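Local structure of glutathione reductase (3O0H) at residues 136-141 and 296-301; 158-163 and 319-324; 28-33 and 151-156. The protein probably catalyses the NADPH-dependent reduction of glutathione disulfide to glutathione, using bound FAD as its redox cofactor. All blocks are in the same frame, centred on the assembly; numbering follows the deposited sequence. Where two conformers were deposited one is given.

Contact 1 (136-141 and 296-301). With FAD (flavin-adenine dinucleotide), chain H.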
# COMPACT_ATOMS: atom_id res chain seq x y z
N ALA B 136 -14.52 -37.31 8.68
CA ALA B 136 -14.98 -37.79 9.99
C ALA B 136 -16.41 -37.27 10.19
O ALA B 136 -16.71 -36.12 9.89
CB ALA B 136 -14.11 -37.25 11.10
N VAL B 137 -17.24 -38.13 10.76
CA VAL B 137 -18.61 -37.82 11.15
C VAL B 137 -18.83 -38.26 12.59
O VAL B 137 -18.17 -39.17 13.09
CB VAL B 137 -19.64 -38.49 10.22
CG1 VAL B 137 -19.32 -38.20 8.76
CG2 VAL B 137 -19.74 -40.01 10.43
N PHE B 138 -19.78 -37.62 13.27
CA PHE B 138 -20.12 -38.03 14.65
C PHE B 138 -20.91 -39.33 14.65
O PHE B 138 -21.81 -39.53 13.83
CB PHE B 138 -20.97 -36.97 15.38
CG PHE B 138 -20.23 -35.69 15.71
CD1 PHE B 138 -20.16 -34.66 14.80
CD2 PHE B 138 -19.66 -35.51 16.95
CE1 PHE B 138 -19.50 -33.47 15.12
CE2 PHE B 138 -19.02 -34.34 17.29
CZ PHE B 138 -18.94 -33.32 16.38
N VAL B 139 -20.56 -40.19 15.60
CA VAL B 139 -21.34 -41.36 15.95
C VAL B 139 -22.20 -41.07 17.21
O VAL B 139 -23.32 -41.51 17.31
CB VAL B 139 -20.38 -42.53 16.31
CG1 VAL B 139 -21.16 -43.69 16.96
CG2 VAL B 139 -19.66 -42.99 15.07
N ASP B 140 -21.60 -40.37 18.15
CA ASP B 140 -22.23 -39.87 19.37
C ASP B 140 -21.43 -38.65 19.89
O ASP B 140 -20.60 -38.12 19.19
CB ASP B 140 -22.38 -40.97 20.44
CG ASP B 140 -21.08 -41.42 21.05
OD1 ASP B 140 -20.04 -40.75 20.91
OD2 ASP B 140 -21.11 -42.52 21.68
N GLU B 141 -21.77 -38.18 21.09
CA GLU B 141 -21.16 -36.98 21.64
C GLU B 141 -19.62 -36.99 21.76
O GLU B 141 -19.01 -35.90 21.71
CB GLU B 141 -21.81 -36.68 22.98
CG GLU B 141 -23.28 -36.41 22.87
CD GLU B 141 -24.23 -37.61 23.05
OE1 GLU B 141 -23.87 -38.81 22.84
OE2 GLU B 141 -25.39 -37.29 23.39
N GLU B 296 -26.63 -34.22 14.58
CA GLU B 296 -27.84 -34.68 15.27
C GLU B 296 -27.58 -35.86 16.22
O GLU B 296 -28.28 -36.06 17.17
CB GLU B 296 -28.96 -35.00 14.27
CG GLU B 296 -28.66 -36.18 13.36
CD GLU B 296 -27.71 -35.89 12.21
OE1 GLU B 296 -27.11 -34.79 12.05
OE2 GLU B 296 -27.56 -36.81 11.40
N ARG B 297 -26.53 -36.63 15.96
CA ARG B 297 -26.09 -37.65 16.90
C ARG B 297 -25.42 -37.07 18.13
O ARG B 297 -25.56 -37.60 19.22
CB ARG B 297 -25.14 -38.60 16.19
CG ARG B 297 -25.89 -39.66 15.38
CD ARG B 297 -24.95 -40.20 14.36
NE ARG B 297 -25.45 -41.30 13.52
CZ ARG B 297 -25.15 -42.58 13.66
NH1 ARG B 297 -24.43 -43.04 14.68
NH2 ARG B 297 -25.61 -43.42 12.78
N ALA B 298 -24.73 -35.94 17.96
CA ALA B 298 -24.06 -35.28 19.09
C ALA B 298 -24.97 -34.36 19.85
O ALA B 298 -24.61 -33.88 20.93
CB ALA B 298 -22.86 -34.52 18.61
N GLY B 299 -26.13 -34.06 19.29
CA GLY B 299 -27.02 -33.08 19.92
C GLY B 299 -26.62 -31.62 19.74
O GLY B 299 -27.10 -30.74 20.48
N VAL B 300 -25.81 -31.34 18.71
CA VAL B 300 -25.29 -29.98 18.47
C VAL B 300 -26.31 -29.16 17.71
O VAL B 300 -26.78 -29.58 16.65
CB VAL B 300 -23.95 -30.00 17.73
CG1 VAL B 300 -23.59 -28.58 17.15
CG2 VAL B 300 -22.82 -30.57 18.66
N LYS B 301 -26.63 -28.00 18.23
CA LYS B 301 -27.65 -27.14 17.63
C LYS B 301 -27.14 -26.41 16.37
O LYS B 301 -26.05 -25.81 16.36
CB LYS B 301 -28.20 -26.17 18.68
CG LYS B 301 -28.99 -24.97 18.16
CD LYS B 301 -30.45 -25.22 18.15
CE LYS B 301 -31.21 -24.11 17.43
NZ LYS B 301 -32.60 -24.57 17.21
PA FAD H . -12.03 -24.20 5.49
O1A FAD H . -12.98 -24.21 4.33
O2A FAD H . -10.74 -23.48 5.22
O5B FAD H . -11.70 -25.67 6.02
C5B FAD H . -12.66 -26.68 6.21
C4B FAD H . -11.94 -27.99 5.94
O4B FAD H . -12.68 -29.09 6.42
C3B FAD H . -11.69 -28.25 4.46
O3B FAD H . -10.31 -28.55 4.24
C2B FAD H . -12.56 -29.46 4.14
O2B FAD H . -11.94 -30.29 3.19
C1B FAD H . -12.65 -30.18 5.44
N9A FAD H . -13.87 -30.91 5.83
C8A FAD H . -15.16 -30.48 5.79
N7A FAD H . -15.93 -31.41 6.37
C5A FAD H . -15.12 -32.43 6.78
C6A FAD H . -15.34 -33.58 7.49
N6A FAD H . -16.57 -33.97 7.88
N1A FAD H . -14.28 -34.40 7.78
C2A FAD H . -13.01 -34.03 7.40
N3A FAD H . -12.78 -32.87 6.73
C4A FAD H . -13.83 -32.08 6.48
N1 FAD H . -11.28 -15.31 2.57
C2 FAD H . -10.47 -14.22 2.82
O2 FAD H . -10.25 -13.79 3.98
N3 FAD H . -9.89 -13.60 1.79
C4 FAD H . -10.03 -14.02 0.48
O4 FAD H . -9.41 -13.40 -0.39
C4X FAD H . -10.85 -15.12 0.22
N5 FAD H . -11.02 -15.61 -1.05
C5X FAD H . -11.82 -16.74 -1.23
C6 FAD H . -11.99 -17.20 -2.53
C7 FAD H . -12.76 -18.33 -2.78
C7M FAD H . -12.91 -18.80 -4.21
C8 FAD H . -13.35 -19.00 -1.72
C8M FAD H . -14.23 -20.21 -1.97
C9 FAD H . -13.20 -18.53 -0.42
C9A FAD H . -12.43 -17.38 -0.18
N10 FAD H . -12.24 -16.88 1.10
C10 FAD H . -11.45 -15.78 1.29
C1' FAD H . -12.87 -17.50 2.29
C2' FAD H . -11.96 -18.43 3.05
O2' FAD H . -11.58 -19.49 2.19
C3' FAD H . -12.73 -18.97 4.23
O3' FAD H . -13.37 -17.96 4.98
C4' FAD H . -11.83 -19.84 5.08
O4' FAD H . -11.28 -20.87 4.25
C5' FAD H . -12.62 -20.49 6.20
O5' FAD H . -11.75 -21.27 7.05
P FAD H . -12.42 -22.53 7.79
O1P FAD H . -11.43 -23.13 8.76
O2P FAD H . -13.73 -22.10 8.43
O3P FAD H . -12.88 -23.58 6.69

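Contact 2 (158-163 and 319-324). With FAD (flavin-adenine dinucleotide), chain H.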
# COMPACT_ATOMS: atom_id res chain seq x y z
N ILE B 158 -14.16 -31.98 21.16
CA ILE B 158 -14.26 -32.02 19.68
C ILE B 158 -14.47 -30.60 19.13
O ILE B 158 -15.32 -29.86 19.65
CB ILE B 158 -15.39 -32.98 19.20
CG1 ILE B 158 -15.09 -34.43 19.62
CG2 ILE B 158 -15.54 -32.97 17.69
CD1 ILE B 158 -16.29 -35.25 19.64
N LEU B 159 -13.69 -30.26 18.08
CA LEU B 159 -13.77 -28.97 17.41
C LEU B 159 -14.28 -29.15 15.98
O LEU B 159 -13.67 -29.85 15.18
CB LEU B 159 -12.40 -28.27 17.36
CG LEU B 159 -12.39 -26.92 16.65
CD1 LEU B 159 -13.37 -25.92 17.39
CD2 LEU B 159 -10.98 -26.34 16.54
N ILE B 160 -15.42 -28.53 15.70
CA ILE B 160 -16.03 -28.55 14.39
C ILE B 160 -15.44 -27.37 13.62
O ILE B 160 -15.65 -26.21 13.99
CB ILE B 160 -17.55 -28.39 14.44
CG1 ILE B 160 -18.19 -29.47 15.33
CG2 ILE B 160 -18.13 -28.38 12.99
CD1 ILE B 160 -19.66 -29.07 15.89
N ALA B 161 -14.70 -27.69 12.57
CA ALA B 161 -14.01 -26.68 11.72
C ALA B 161 -14.16 -27.06 10.21
O ALA B 161 -13.20 -27.03 9.43
CB ALA B 161 -12.52 -26.56 12.15
N THR B 162 -15.38 -27.37 9.81
CA THR B 162 -15.68 -27.95 8.51
C THR B 162 -15.94 -26.96 7.39
O THR B 162 -16.14 -27.37 6.22
CB THR B 162 -16.89 -28.93 8.61
OG1 THR B 162 -17.97 -28.25 9.22
CG2 THR B 162 -16.49 -30.12 9.49
N GLY B 163 -15.87 -25.68 7.71
CA GLY B 163 -15.98 -24.62 6.69
C GLY B 163 -17.37 -24.49 6.11
O GLY B 163 -18.39 -24.71 6.81
N SER B 319 -21.17 -29.00 25.98
CA SER B 319 -20.10 -28.27 26.67
C SER B 319 -18.66 -28.68 26.25
O SER B 319 -17.77 -27.91 26.44
CB SER B 319 -20.29 -28.35 28.20
OG SER B 319 -20.06 -29.69 28.68
N HIS B 320 -18.47 -29.87 25.70
CA HIS B 320 -17.14 -30.34 25.18
C HIS B 320 -17.01 -30.28 23.65
O HIS B 320 -16.04 -30.80 23.07
CB HIS B 320 -16.86 -31.77 25.67
CG HIS B 320 -17.77 -32.78 25.06
ND1 HIS B 320 -19.03 -33.04 25.57
CD2 HIS B 320 -17.62 -33.58 23.97
CE1 HIS B 320 -19.61 -33.96 24.82
NE2 HIS B 320 -18.79 -34.29 23.83
N ILE B 321 -17.97 -29.63 22.99
CA ILE B 321 -17.94 -29.45 21.54
C ILE B 321 -17.92 -27.95 21.21
O ILE B 321 -18.77 -27.17 21.70
CB ILE B 321 -19.11 -30.17 20.84
CG1 ILE B 321 -19.15 -31.65 21.25
CG2 ILE B 321 -18.96 -30.10 19.30
CD1 ILE B 321 -20.36 -32.46 20.67
N TRP B 322 -16.91 -27.55 20.42
CA TRP B 322 -16.70 -26.15 20.04
C TRP B 322 -16.74 -26.10 18.54
O TRP B 322 -16.75 -27.15 17.90
CB TRP B 322 -15.34 -25.65 20.55
CG TRP B 322 -15.22 -25.33 22.06
CD1 TRP B 322 -15.26 -24.08 22.64
CD2 TRP B 322 -14.94 -26.24 23.12
NE1 TRP B 322 -15.06 -24.16 23.97
CE2 TRP B 322 -14.86 -25.48 24.31
CE3 TRP B 322 -14.75 -27.61 23.18
CZ2 TRP B 322 -14.61 -26.05 25.55
CZ3 TRP B 322 -14.49 -28.19 24.41
CH2 TRP B 322 -14.43 -27.41 25.60
N ALA B 323 -16.78 -24.90 17.95
CA ALA B 323 -16.76 -24.75 16.47
C ALA B 323 -16.14 -23.40 16.15
O ALA B 323 -16.31 -22.44 16.93
CB ALA B 323 -18.17 -24.84 15.85
N VAL B 324 -15.43 -23.31 15.02
CA VAL B 324 -14.73 -22.10 14.60
C VAL B 324 -14.92 -21.95 13.09
O VAL B 324 -15.10 -22.96 12.38
CB VAL B 324 -13.21 -22.18 14.94
CG1 VAL B 324 -13.02 -22.16 16.45
CG2 VAL B 324 -12.54 -23.44 14.35
PA FAD H . -12.03 -24.20 5.49
O1A FAD H . -12.98 -24.21 4.33
O2A FAD H . -10.74 -23.48 5.22
O5B FAD H . -11.70 -25.67 6.02
C5B FAD H . -12.66 -26.68 6.21
C4B FAD H . -11.94 -27.99 5.94
O4B FAD H . -12.68 -29.09 6.42
C3B FAD H . -11.69 -28.25 4.46
O3B FAD H . -10.31 -28.55 4.24
C2B FAD H . -12.56 -29.46 4.14
O2B FAD H . -11.94 -30.29 3.19
C1B FAD H . -12.65 -30.18 5.44
N9A FAD H . -13.87 -30.91 5.83
C8A FAD H . -15.16 -30.48 5.79
N7A FAD H . -15.93 -31.41 6.37
C5A FAD H . -15.12 -32.43 6.78
C6A FAD H . -15.34 -33.58 7.49
N6A FAD H . -16.57 -33.97 7.88
N1A FAD H . -14.28 -34.40 7.78
C2A FAD H . -13.01 -34.03 7.40
N3A FAD H . -12.78 -32.87 6.73
C4A FAD H . -13.83 -32.08 6.48
N1 FAD H . -11.28 -15.31 2.57
C2 FAD H . -10.47 -14.22 2.82
O2 FAD H . -10.25 -13.79 3.98
N3 FAD H . -9.89 -13.60 1.79
C4 FAD H . -10.03 -14.02 0.48
O4 FAD H . -9.41 -13.40 -0.39
C4X FAD H . -10.85 -15.12 0.22
N5 FAD H . -11.02 -15.61 -1.05
C5X FAD H . -11.82 -16.74 -1.23
C6 FAD H . -11.99 -17.20 -2.53
C7 FAD H . -12.76 -18.33 -2.78
C7M FAD H . -12.91 -18.80 -4.21
C8 FAD H . -13.35 -19.00 -1.72
C8M FAD H . -14.23 -20.21 -1.97
C9 FAD H . -13.20 -18.53 -0.42
C9A FAD H . -12.43 -17.38 -0.18
N10 FAD H . -12.24 -16.88 1.10
C10 FAD H . -11.45 -15.78 1.29
C1' FAD H . -12.87 -17.50 2.29
C2' FAD H . -11.96 -18.43 3.05
O2' FAD H . -11.58 -19.49 2.19
C3' FAD H . -12.73 -18.97 4.23
O3' FAD H . -13.37 -17.96 4.98
C4' FAD H . -11.83 -19.84 5.08
O4' FAD H . -11.28 -20.87 4.25
C5' FAD H . -12.62 -20.49 6.20
O5' FAD H . -11.75 -21.27 7.05
P FAD H . -12.42 -22.53 7.79
O1P FAD H . -11.43 -23.13 8.76
O2P FAD H . -13.73 -22.10 8.43
O3P FAD H . -12.88 -23.58 6.69
O HOH W 1 -15.47 -23.72 9.81

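Contact 3 (28-33 and 151-156). With FAD (flavin-adenine dinucleotide), chain H.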
# COMPACT_ATOMS: atom_id res chain seq x y z
N ASP B 28 -7.29 -36.01 23.46
CA ASP B 28 -7.79 -34.89 24.27
C ASP B 28 -8.70 -33.98 23.42
O ASP B 28 -9.71 -33.43 23.91
CB ASP B 28 -6.65 -34.04 24.84
CG ASP B 28 -5.74 -34.81 25.79
OD1 ASP B 28 -6.26 -35.57 26.62
OD2 ASP B 28 -4.51 -34.62 25.68
N LEU B 29 -8.34 -33.88 22.14
CA LEU B 29 -9.02 -33.04 21.19
C LEU B 29 -8.97 -33.67 19.81
O LEU B 29 -7.88 -34.06 19.32
CB LEU B 29 -8.35 -31.67 21.11
CG LEU B 29 -8.90 -30.69 20.08
CD1 LEU B 29 -10.32 -30.28 20.45
CD2 LEU B 29 -7.97 -29.49 20.00
N PHE B 30 -10.13 -33.72 19.18
CA PHE B 30 -10.29 -34.15 17.78
C PHE B 30 -10.86 -32.97 17.01
O PHE B 30 -11.97 -32.49 17.31
CB PHE B 30 -11.24 -35.34 17.66
CG PHE B 30 -11.23 -36.03 16.33
CD1 PHE B 30 -11.81 -35.44 15.22
CD2 PHE B 30 -10.65 -37.30 16.19
CE1 PHE B 30 -11.86 -36.11 13.97
CE2 PHE B 30 -10.65 -37.94 14.99
CZ PHE B 30 -11.28 -37.35 13.84
N VAL B 31 -10.13 -32.57 15.98
CA VAL B 31 -10.53 -31.43 15.14
C VAL B 31 -11.06 -31.95 13.81
O VAL B 31 -10.37 -32.73 13.14
CB VAL B 31 -9.40 -30.46 14.95
CG1 VAL B 31 -9.83 -29.23 14.06
CG2 VAL B 31 -8.88 -29.98 16.31
N ILE B 32 -12.26 -31.50 13.43
CA ILE B 32 -12.88 -31.90 12.17
C ILE B 32 -12.68 -30.82 11.14
O ILE B 32 -13.33 -29.80 11.20
CB ILE B 32 -14.40 -32.23 12.30
CG1 ILE B 32 -14.64 -33.21 13.45
CG2 ILE B 32 -14.96 -32.83 10.95
CD1 ILE B 32 -16.19 -33.43 13.87
N GLY B 33 -11.73 -31.05 10.22
CA GLY B 33 -11.41 -30.12 9.13
C GLY B 33 -10.09 -29.40 9.41
O GLY B 33 -9.90 -28.87 10.47
N GLU B 151 -13.23 -46.81 10.98
CA GLU B 151 -12.60 -46.73 12.32
C GLU B 151 -13.31 -45.69 13.19
O GLU B 151 -13.60 -44.58 12.74
CB GLU B 151 -11.11 -46.33 12.22
CG GLU B 151 -10.35 -46.37 13.58
CD GLU B 151 -8.83 -46.07 13.47
OE1 GLU B 151 -8.37 -45.58 12.41
OE2 GLU B 151 -8.12 -46.30 14.48
N ARG B 152 -13.55 -46.05 14.44
CA ARG B 152 -14.10 -45.13 15.42
C ARG B 152 -13.00 -44.61 16.34
O ARG B 152 -12.10 -45.35 16.68
CB ARG B 152 -15.22 -45.84 16.18
CG ARG B 152 -16.40 -45.97 15.24
CD ARG B 152 -17.59 -46.59 15.85
NE ARG B 152 -18.70 -46.64 14.92
CZ ARG B 152 -19.94 -46.92 15.29
NH1 ARG B 152 -20.19 -47.16 16.57
NH2 ARG B 152 -20.93 -46.95 14.41
N ILE B 153 -12.99 -43.31 16.59
CA ILE B 153 -12.00 -42.61 17.39
C ILE B 153 -12.77 -41.83 18.43
O ILE B 153 -13.69 -41.11 18.08
CB ILE B 153 -11.18 -41.57 16.54
CG1 ILE B 153 -10.49 -42.22 15.32
CG2 ILE B 153 -10.18 -40.81 17.43
CD1 ILE B 153 -9.48 -43.19 15.68
N SER B 154 -12.37 -41.92 19.69
CA SER B 154 -13.01 -41.13 20.72
C SER B 154 -12.17 -39.94 21.14
O SER B 154 -10.94 -39.96 21.04
CB SER B 154 -13.33 -41.96 21.95
OG SER B 154 -12.12 -42.32 22.60
N ALA B 155 -12.85 -38.93 21.68
CA ALA B 155 -12.18 -37.70 22.09
C ALA B 155 -12.91 -36.99 23.19
O ALA B 155 -14.15 -36.97 23.24
CB ALA B 155 -11.98 -36.75 20.88
N GLU B 156 -12.14 -36.38 24.07
CA GLU B 156 -12.71 -35.65 25.17
C GLU B 156 -13.38 -34.39 24.71
O GLU B 156 -14.45 -34.08 25.20
CB GLU B 156 -11.63 -35.28 26.21
CG GLU B 156 -12.20 -34.60 27.45
CD GLU B 156 -11.17 -34.49 28.59
OE1 GLU B 156 -9.95 -34.78 28.38
OE2 GLU B 156 -11.60 -34.12 29.71
PA FAD H . -12.03 -24.20 5.49
O1A FAD H . -12.98 -24.21 4.33
O2A FAD H . -10.74 -23.48 5.22
O5B FAD H . -11.70 -25.67 6.02
C5B FAD H . -12.66 -26.68 6.21
C4B FAD H . -11.94 -27.99 5.94
O4B FAD H . -12.68 -29.09 6.42
C3B FAD H . -11.69 -28.25 4.46
O3B FAD H . -10.31 -28.55 4.24
C2B FAD H . -12.56 -29.46 4.14
O2B FAD H . -11.94 -30.29 3.19
C1B FAD H . -12.65 -30.18 5.44
N9A FAD H . -13.87 -30.91 5.83
C8A FAD H . -15.16 -30.48 5.79
N7A FAD H . -15.93 -31.41 6.37
C5A FAD H . -15.12 -32.43 6.78
C6A FAD H . -15.34 -33.58 7.49
N6A FAD H . -16.57 -33.97 7.88
N1A FAD H . -14.28 -34.40 7.78
C2A FAD H . -13.01 -34.03 7.40
N3A FAD H . -12.78 -32.87 6.73
C4A FAD H . -13.83 -32.08 6.48
N1 FAD H . -11.28 -15.31 2.57
C2 FAD H . -10.47 -14.22 2.82
O2 FAD H . -10.25 -13.79 3.98
N3 FAD H . -9.89 -13.60 1.79
C4 FAD H . -10.03 -14.02 0.48
O4 FAD H . -9.41 -13.40 -0.39
C4X FAD H . -10.85 -15.12 0.22
N5 FAD H . -11.02 -15.61 -1.05
C5X FAD H . -11.82 -16.74 -1.23
C6 FAD H . -11.99 -17.20 -2.53
C7 FAD H . -12.76 -18.33 -2.78
C7M FAD H . -12.91 -18.80 -4.21
C8 FAD H . -13.35 -19.00 -1.72
C8M FAD H . -14.23 -20.21 -1.97
C9 FAD H . -13.20 -18.53 -0.42
C9A FAD H . -12.43 -17.38 -0.18
N10 FAD H . -12.24 -16.88 1.10
C10 FAD H . -11.45 -15.78 1.29
C1' FAD H . -12.87 -17.50 2.29
C2' FAD H . -11.96 -18.43 3.05
O2' FAD H . -11.58 -19.49 2.19
C3' FAD H . -12.73 -18.97 4.23
O3' FAD H . -13.37 -17.96 4.98
C4' FAD H . -11.83 -19.84 5.08
O4' FAD H . -11.28 -20.87 4.25
C5' FAD H . -12.62 -20.49 6.20
O5' FAD H . -11.75 -21.27 7.05
P FAD H . -12.42 -22.53 7.79
O1P FAD H . -11.43 -23.13 8.76
O2P FAD H . -13.73 -22.10 8.43
O3P FAD H . -12.88 -23.58 6.69
O HOH W 2 -9.28 -32.21 26.38

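Contact 1 (136-141 and 296-301)
Arg297, near the end of the short helix 295-298, lies against the corner where the chain leaves strand 136-138, the first strand of the three-stranded antiparallel sheet in the FAD-binding domain. Its side chain can be followed outward atom by atom. CB and CG pass beside the carbonyl of Val139, with CB 3.6 Å from Val139 O. CD comes next and rests 3.3 Å from Phe138 O. The chain, extended from CG to NE, lies alongside these two carbonyls, and the turn about its last bond (chi4 -103°) presents NH1 to Val139 O. That hydrogen bond is 3.2 Å from Arg297 NH1 to Val139 O and fairly straight (164° at the hydrogen). It uses a lone pair in the carbonyl plane, and the oxygen lies only 5° out of the guanidinium plane.

Deeper in, Ala298, just before Gly299 where the chain leaves helical angles, makes the apolar half of the contact. Its CB sits over one face of the Phe138 ring, 4.2 Å from the centroid, a CH-pi contact displaced toward CD2. The same ring packs on Ile321, tying the corner to the parallel sheet. At the other end of the strand, Ala136 reads the adenine edge with its backbone: FAD N6A donates to Ala136 O at 2.9 Å, and Ala136 N donates to FAD N1A at 3.1 Å.

Contact 2 (158-163 and 319-324)
Ile158 and Ile321 begin a parallel pairing of strands 158-160 and 321-323 in the five-stranded sheet of the Rossmann-type FAD-binding domain, where 321-323 is the outermost strand on this side. The backbone hydrogen bonds form the regular parallel ladder. Ile158 N donates to His320 O, Trp322 N to Ile158 O and Ile160 N to Trp322 O, each 2.9 Å between the named atoms. The fourth, from Val324 N to Ile160 O, is 3.1 Å long and more bent, at 154°. CA-H...O contacts fill in beside them, the shortest being 3.1 Å from Ala323 CA to Ile160 O.

The apolar contacts divide between the two faces. On one, Ile158, Ile160, Ile321 and Ala323 line up; Ile160 CD1 reaches back to Ile321 CG2 at 3.6 Å, and Phe138 packs on the three isoleucines. On the other, Leu159 holds CG opposite the backbone N (chi1 179°), and with chi2 at 60° its CD1 lies 3.7 Å from Trp322 CB and also meets Val324 CG1. Leu159 and Val324 cross at nearly a right angle. Helix 334-349 packs over them, Phe344 meeting the Trp322 ring edge-to-face.

Beyond the strand ends the contact becomes polar and meets the cofactor. Thr162 sets CG2 against the adenine, 3.4 Å from FAD N7A, while its OG1 is bonded to Asn289 O. Gly163 passes close along the pyrophosphate, its CA 3.3 Å from FAD O3P. One water joins all three parties: it accepts from Gly163 N and donates both to Val324 O and to FAD O2P, the last bond 2.7 Å from the water oxygen to O2P.

Contact 3 (28-33 and 151-156)
Phe30 points from strand 29-32, the first strand of the Rossmann-type FAD-binding fold, toward strand 152-155 of the neighbouring antiparallel sheet. The two strands belong to different sheets and run at 120° to each other, and around Phe30 it is side chains that carry the contact. The innermost shell is apolar. Ala155 CB sits on the root of the phenylalanine, 3.6 Å from Phe30 CB. Further out, Ile153 sends CG2, the branch opposite its backbone N, to the ring edge, near its plane, 3.8 Å from both Phe30 CD2 and CE2. The two side chains cross at about a right angle.

Around this, Tyr132 touches both Phe30 and Ile153, while Ala53, Ala55 and Leu144 pack on Phe30 as well. Two residues on, Ile32 lays CG2 on the adenine, 3.6 Å from FAD C6A. Gly33, which belongs to a probable GxGxxG loop, then brings its CA to 3.2 Å from FAD O4B.

At the opposite end, Glu156 CB rests 3.5 Å from Asp28 O. The two carboxylates stand with Asp28 OD1 and Glu156 OE1 4.2 Å apart, a pair of like charges. Asp28 OD2 is hydrogen-bonded to the backbone N of Arg51. Between the two segments, a water donates to Asp28 O at 2.8 Å. Its second bond is weak, 3.3 Å from the water oxygen to Glu156 OE1.

The three contacts lie close together around the adenosine half of FAD, their centres 11 to 12 Å apart. Contacts 2 and 3 share the parallel sheet: strands 27-32 and 158-160 are neighbours, joined by Ile32 N to Leu159 O (2.8 Å) and Ala161 N to Ile32 O (2.9 Å). Contact 1 closes over this sheet, with Phe138 CE1 3.5 Å from Ile32 CD1 and Phe138 CZ 3.7 Å from Ile158 CG2. His320 NE2 of contact 2 also reaches Glu141 O of contact 1, at 2.7 Å. Contact 1 thus supplies the backbone hydrogen bonds to the adenine edge, while contacts 2 and 3 pack on the ring and bring glycines to the pyrophosphate and ribose.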